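Local coordinates for protein proline dehydrogenase (Bradyrhizobium japonicum USDA 110, PDB 3HAZ) that probably oxidizes proline to glutamate in two steps, through an FAD-dependent proline dehydrogenase and an NAD-dependent 1-pyrroline-5-carboxylate dehydrogenase, at residues A847-M852 with A871-E876; A908-G913 with I932-V937. All coordinates share one frame; numbering follows the deposited sequence.

Interaction 1 (A847-M852 with A871-E876); sequences AHIARM and APHIFE
Ile849 and Met852, one turn apart on helix 847-852, face His873 and Phe875 of strand 873-876, whose axis runs 37° from that of the helix at a closest approach of 10.2 Å. A step of two residues along the strand matches a step of three along the helix, and the CA atoms of Met852 and Phe875 come within 7.1 Å. Ile849 lays its CD1 over one face of the His873 imidazole, offset toward the rim and 3.5 Å from CE1, while CG2, set anti to the backbone N (chi1 -78° for CG1), reaches across to NE2. The ring is steadied from its edge: ND1 donates to Ala871 O at 2.8 Å, nearly in the ring plane, which suits a histidine to a buried site. This is a helix covering one face of a mixed sheet in the aldehyde dehydrogenase region, where strand 873-876 lies between strands 857-861 and 891-897. Phe875 offers a broad, flat apolar surface: Met852 CB stands almost on the ring normal, 3.4 Å from the centroid. A bend at chi2 (-62°) then keeps Met852 SD above the same face at a longer Met-aromatic distance, 5.2 Å from that centroid. Phe875 CZ also lies 4.2 Å from Ile849 CG2.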
loop_
_atom_site.group_PDB
_atom_site.type_symbol
_atom_site.label_atom_id
_atom_site.label_comp_id
_atom_site.label_asym_id
_atom_site.label_seq_id
_atom_site.Cartn_x
_atom_site.Cartn_y
_atom_site.Cartn_z
ATOM N N ALA A 847 33.915 -32.104 48.253
ATOM C CA ALA A 847 35.063 -32.878 47.789
ATOM C C ALA A 847 35.894 -32.078 46.788
ATOM O O ALA A 847 37.121 -32.065 46.867
ATOM C CB ALA A 847 34.607 -34.201 47.177
ATOM N N HIS A 848 35.224 -31.416 45.846
ATOM C CA HIS A 848 35.909 -30.563 44.874
ATOM C C HIS A 848 36.616 -29.388 45.550
ATOM O O HIS A 848 37.732 -29.012 45.174
ATOM C CB HIS A 848 34.924 -30.030 43.828
ATOM C CG HIS A 848 35.555 -29.130 42.812
ATOM N ND1 HIS A 848 36.282 -29.607 41.743
ATOM C CD2 HIS A 848 35.564 -27.779 42.700
ATOM C CE1 HIS A 848 36.720 -28.592 41.020
ATOM N NE2 HIS A 848 36.294 -27.471 41.576
ATOM N N ILE A 849 35.952 -28.802 46.539
ATOM C CA ILE A 849 36.535 -27.704 47.297
ATOM C C ILE A 849 37.803 -28.158 48.027
ATOM O O ILE A 849 38.832 -27.481 47.980
ATOM C CB ILE A 849 35.517 -27.105 48.285
ATOM C CG1 ILE A 849 34.547 -26.190 47.529
ATOM C CG2 ILE A 849 36.231 -26.338 49.402
ATOM C CD1 ILE A 849 33.254 -25.895 48.259
ATOM N N ALA A 850 37.732 -29.312 48.685
ATOM C CA ALA A 850 38.896 -29.860 49.380
ATOM C C ALA A 850 40.060 -30.060 48.411
ATOM O O ALA A 850 41.196 -29.688 48.703
ATOM C CB ALA A 850 38.541 -31.173 50.066
ATOM N N ARG A 851 39.765 -30.640 47.253
ATOM C CA ARG A 851 40.776 -30.882 46.231
ATOM C C ARG A 851 41.387 -29.581 45.707
ATOM O O ARG A 851 42.601 -29.478 45.534
ATOM C CB ARG A 851 40.169 -31.681 45.077
ATOM C CG ARG A 851 41.137 -31.991 43.947
ATOM N N MET A 852 40.538 -28.591 45.451
ATOM C CA MET A 852 40.992 -27.316 44.916
ATOM C C MET A 852 41.873 -26.574 45.913
ATOM O O MET A 852 42.833 -25.913 45.525
ATOM C CB MET A 852 39.803 -26.437 44.499
ATOM C CG MET A 852 39.181 -26.794 43.159
ATOM S SD MET A 852 40.286 -26.641 41.732
ATOM C CE MET A 852 40.858 -28.336 41.593
ATOM N N ALA A 871 28.908 -22.342 50.670
ATOM C CA ALA A 871 29.144 -20.923 50.429
ATOM C C ALA A 871 29.925 -20.688 49.136
ATOM O O ALA A 871 30.579 -21.594 48.624
ATOM C CB ALA A 871 29.880 -20.293 51.624
ATOM N N PRO A 872 29.855 -19.462 48.601
ATOM C CA PRO A 872 30.677 -19.109 47.441
ATOM C C PRO A 872 32.163 -19.366 47.700
ATOM O O PRO A 872 32.688 -19.090 48.781
ATOM C CB PRO A 872 30.409 -17.607 47.268
ATOM C CG PRO A 872 29.029 -17.423 47.820
ATOM C CD PRO A 872 28.961 -18.358 48.999
ATOM N N HIS A 873 32.829 -19.928 46.704
ATOM C CA HIS A 873 34.257 -20.160 46.778
ATOM C C HIS A 873 34.889 -19.614 45.512
ATOM O O HIS A 873 34.308 -19.704 44.434
ATOM C CB HIS A 873 34.560 -21.658 46.906
ATOM C CG HIS A 873 34.421 -22.193 48.298
ATOM N ND1 HIS A 873 33.198 -22.411 48.896
ATOM C CD2 HIS A 873 35.354 -22.577 49.203
ATOM C CE1 HIS A 873 33.382 -22.893 50.111
ATOM N NE2 HIS A 873 34.681 -23.001 50.324
ATOM N N ILE A 874 36.080 -19.045 45.643
ATOM C CA ILE A 874 36.819 -18.599 44.481
ATOM C C ILE A 874 38.215 -19.191 44.517
ATOM O O ILE A 874 38.972 -18.967 45.465
ATOM C CB ILE A 874 36.929 -17.065 44.424
ATOM C CG1 ILE A 874 35.533 -16.433 44.451
ATOM C CG2 ILE A 874 37.699 -16.649 43.179
ATOM C CD1 ILE A 874 35.536 -14.951 44.793
ATOM N N PHE A 875 38.546 -19.957 43.485
ATOM C CA PHE A 875 39.891 -20.490 43.331
ATOM C C PHE A 875 40.502 -19.904 42.075
ATOM O O PHE A 875 39.804 -19.659 41.086
ATOM C CB PHE A 875 39.875 -22.018 43.215
ATOM C CG PHE A 875 39.407 -22.713 44.453
ATOM C CD1 PHE A 875 38.105 -23.179 44.550
ATOM C CD2 PHE A 875 40.267 -22.904 45.522
ATOM C CE1 PHE A 875 37.673 -23.815 45.696
ATOM C CE2 PHE A 875 39.840 -23.541 46.665
ATOM C CZ PHE A 875 38.543 -24.000 46.752
ATOM N N GLU A 876 41.808 -19.678 42.118
ATOM C CA GLU A 876 42.537 -19.292 40.919
ATOM C C GLU A 876 43.395 -20.462 40.465
ATOM O O GLU A 876 44.156 -21.035 41.247
ATOM C CB GLU A 876 43.400 -18.043 41.157
ATOM C CG GLU A 876 44.336 -17.724 39.993
ATOM C CD GLU A 876 44.996 -16.357 40.108
ATOM O OE1 GLU A 876 44.708 -15.624 41.077
ATOM O OE2 GLU A 876 45.796 -16.012 39.218
#

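Interaction 2 (A908-G913 with I932-V937); sequences AIERTG and IDRVQV
Arg934 and Glu910 form a side-on salt bridge between helices 925-934 and 902-911, in the aldehyde dehydrogenase region. The two helices belong to consecutive beta-alpha-beta units, leading to the parallel neighbours 917-921 and 939-942. Along segment 932-937, Ile932 and Asp933 serve the assembly: the Asp933 carboxylate pairs with Arg568 of the second subunit, and both backbone carbonyls accept bonds from Arg648 of that subunit. Arg934, last in its helix, turns back to Glu910. Its CG is anti to the backbone N (chi1 171°), and a bend at chi2 presents the NE and NH1 edge of the guanidinium to the Glu910 carboxylate, whose chain runs extended beyond CG. With an alanine here both bonds are lost, and the Glu910 carboxylate would probably be left to turn without its charge partner. Arginine suits the place because NH1 also pairs with Glu903, so one cation serves two acids of helix 902-911. After it the chain leaves the helix at Val935, a buried residue whose branched side chain packs on Leu906 and Ile940. The carboxylate and guanidinium planes lie 48° apart, and both oxygens are met from above the carboxylate plane: Arg934 NE reaches Glu910 OE2 at 2.6 Å, and Arg934 NH1 reaches Glu910 OE1 at 3.1 Å.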
loop_
_atom_site.group_PDB
_atom_site.type_symbol
_atom_site.label_atom_id
_atom_site.label_comp_id
_atom_site.label_asym_id
_atom_site.label_seq_id
_atom_site.Cartn_x
_atom_site.Cartn_y
_atom_site.Cartn_z
ATOM N N ALA A 908 41.728 -23.104 25.285
ATOM C CA ALA A 908 41.328 -23.651 26.580
ATOM C C ALA A 908 39.810 -23.850 26.668
ATOM O O ALA A 908 39.330 -24.816 27.254
ATOM C CB ALA A 908 41.807 -22.751 27.706
ATOM N N ILE A 909 39.053 -22.925 26.092
ATOM C CA ILE A 909 37.602 -23.031 26.124
ATOM C C ILE A 909 37.123 -24.130 25.172
ATOM O O ILE A 909 36.236 -24.916 25.510
ATOM C CB ILE A 909 36.932 -21.689 25.778
ATOM C CG1 ILE A 909 37.291 -20.633 26.824
ATOM C CG2 ILE A 909 35.416 -21.847 25.697
ATOM C CD1 ILE A 909 36.926 -19.209 26.408
ATOM N N GLU A 910 37.724 -24.191 23.987
ATOM C CA GLU A 910 37.350 -25.188 22.988
ATOM C C GLU A 910 37.644 -26.602 23.466
ATOM O O GLU A 910 36.987 -27.556 23.054
ATOM C CB GLU A 910 38.105 -24.943 21.685
ATOM C CG GLU A 910 37.648 -23.722 20.922
ATOM C CD GLU A 910 38.570 -23.397 19.762
ATOM O OE1 GLU A 910 39.784 -23.692 19.866
ATOM O OE2 GLU A 910 38.081 -22.845 18.750
ATOM N N ARG A 911 38.633 -26.713 24.344
ATOM C CA ARG A 911 39.204 -27.990 24.748
ATOM C C ARG A 911 38.261 -28.845 25.590
ATOM O O ARG A 911 38.318 -30.071 25.536
ATOM C CB ARG A 911 40.522 -27.732 25.499
ATOM C CG ARG A 911 41.360 -28.959 25.811
ATOM C CD ARG A 911 41.356 -29.283 27.300
ATOM N NE ARG A 911 42.686 -29.675 27.764
ATOM C CZ ARG A 911 42.977 -30.035 29.011
ATOM N NH1 ARG A 911 42.029 -30.066 29.940
ATOM N NH2 ARG A 911 44.221 -30.370 29.331
ATOM N N THR A 912 37.391 -28.210 26.368
ATOM C CA THR A 912 36.539 -28.967 27.275
ATOM C C THR A 912 35.503 -29.793 26.515
ATOM O O THR A 912 35.076 -30.846 26.983
ATOM C CB THR A 912 35.806 -28.061 28.277
ATOM O OG1 THR A 912 34.695 -27.433 27.624
ATOM C CG2 THR A 912 36.754 -27.004 28.852
ATOM N N GLY A 913 35.101 -29.306 25.344
ATOM C CA GLY A 913 34.068 -29.961 24.566
ATOM C C GLY A 913 32.673 -29.429 24.856
ATOM O O GLY A 913 31.739 -29.671 24.094
ATOM N N ILE A 932 33.268 -14.120 19.307
ATOM C CA ILE A 932 32.035 -14.720 18.797
ATOM C C ILE A 932 32.314 -15.578 17.560
ATOM O O ILE A 932 31.819 -16.698 17.450
ATOM C CB ILE A 932 30.984 -13.647 18.450
ATOM C CG1 ILE A 932 30.486 -12.951 19.718
ATOM C CG2 ILE A 932 29.803 -14.259 17.684
ATOM C CD1 ILE A 932 29.679 -11.686 19.432
ATOM N N ASP A 933 33.107 -15.041 16.639
ATOM C CA ASP A 933 33.465 -15.749 15.413
ATOM C C ASP A 933 34.106 -17.094 15.723
ATOM O O ASP A 933 33.847 -18.093 15.050
ATOM C CB ASP A 933 34.449 -14.916 14.583
ATOM C CG ASP A 933 34.971 -15.667 13.363
ATOM O OD1 ASP A 933 34.222 -15.757 12.366
ATOM O OD2 ASP A 933 36.127 -16.155 13.397
ATOM N N ARG A 934 34.944 -17.103 16.750
ATOM C CA ARG A 934 35.776 -18.256 17.067
ATOM C C ARG A 934 35.038 -19.395 17.781
ATOM O O ARG A 934 35.254 -20.568 17.473
ATOM C CB ARG A 934 36.970 -17.806 17.908
ATOM C CG ARG A 934 37.787 -18.938 18.486
ATOM C CD ARG A 934 38.388 -19.805 17.392
ATOM N NE ARG A 934 39.353 -20.752 17.940
ATOM C CZ ARG A 934 40.651 -20.509 18.062
ATOM N NH1 ARG A 934 41.451 -21.429 18.581
ATOM N NH2 ARG A 934 41.150 -19.343 17.664
ATOM N N VAL A 935 34.177 -19.047 18.734
ATOM C CA VAL A 935 33.532 -20.047 19.584
ATOM C C VAL A 935 32.193 -20.541 19.025
ATOM O O VAL A 935 31.537 -19.852 18.239
ATOM C CB VAL A 935 33.336 -19.516 21.017
ATOM C CG1 VAL A 935 34.662 -19.038 21.584
ATOM C CG2 VAL A 935 32.314 -18.388 21.030
ATOM N N GLN A 936 31.790 -21.739 19.437
ATOM C CA GLN A 936 30.557 -22.347 18.942
ATOM C C GLN A 936 29.466 -22.427 20.014
ATOM O O GLN A 936 28.406 -23.017 19.803
ATOM C CB GLN A 936 30.846 -23.742 18.378
ATOM C CG GLN A 936 31.220 -23.752 16.904
ATOM C CD GLN A 936 31.269 -25.159 16.326
ATOM O OE1 GLN A 936 32.206 -25.914 16.583
ATOM N NE2 GLN A 936 30.259 -25.513 15.537
ATOM N N VAL A 937 29.749 -21.832 21.165
ATOM C CA VAL A 937 28.846 -21.818 22.312
ATOM C C VAL A 937 27.423 -21.394 21.947
ATOM O O VAL A 937 27.233 -20.523 21.107
ATOM C CB VAL A 937 29.407 -20.857 23.379
ATOM C CG1 VAL A 937 28.530 -20.850 24.611
ATOM C CG2 VAL A 937 30.830 -21.277 23.737
#

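Interactions 1 and 2 follow one another along the aldehyde dehydrogenase region, with centres 24 Å apart and nearest atoms about 12 Å apart, so neither touches the other. One seven-stranded mixed sheet relates them. Interaction 1 involves strand 873-876, next to the outermost strand 857-861, whereas the helices of interaction 2 connect strands toward the other border, 939-942. They also differ in character: 847-852 with 871-876 is a buried, largely apolar contact untouched by other subunits, while 908-913 with 932-937 is a charged surface contact whose second segment meets the second subunit. Both lie away from the annotated FAD and NAD sites and from the predicted active-site residues Glu760 and Cys794.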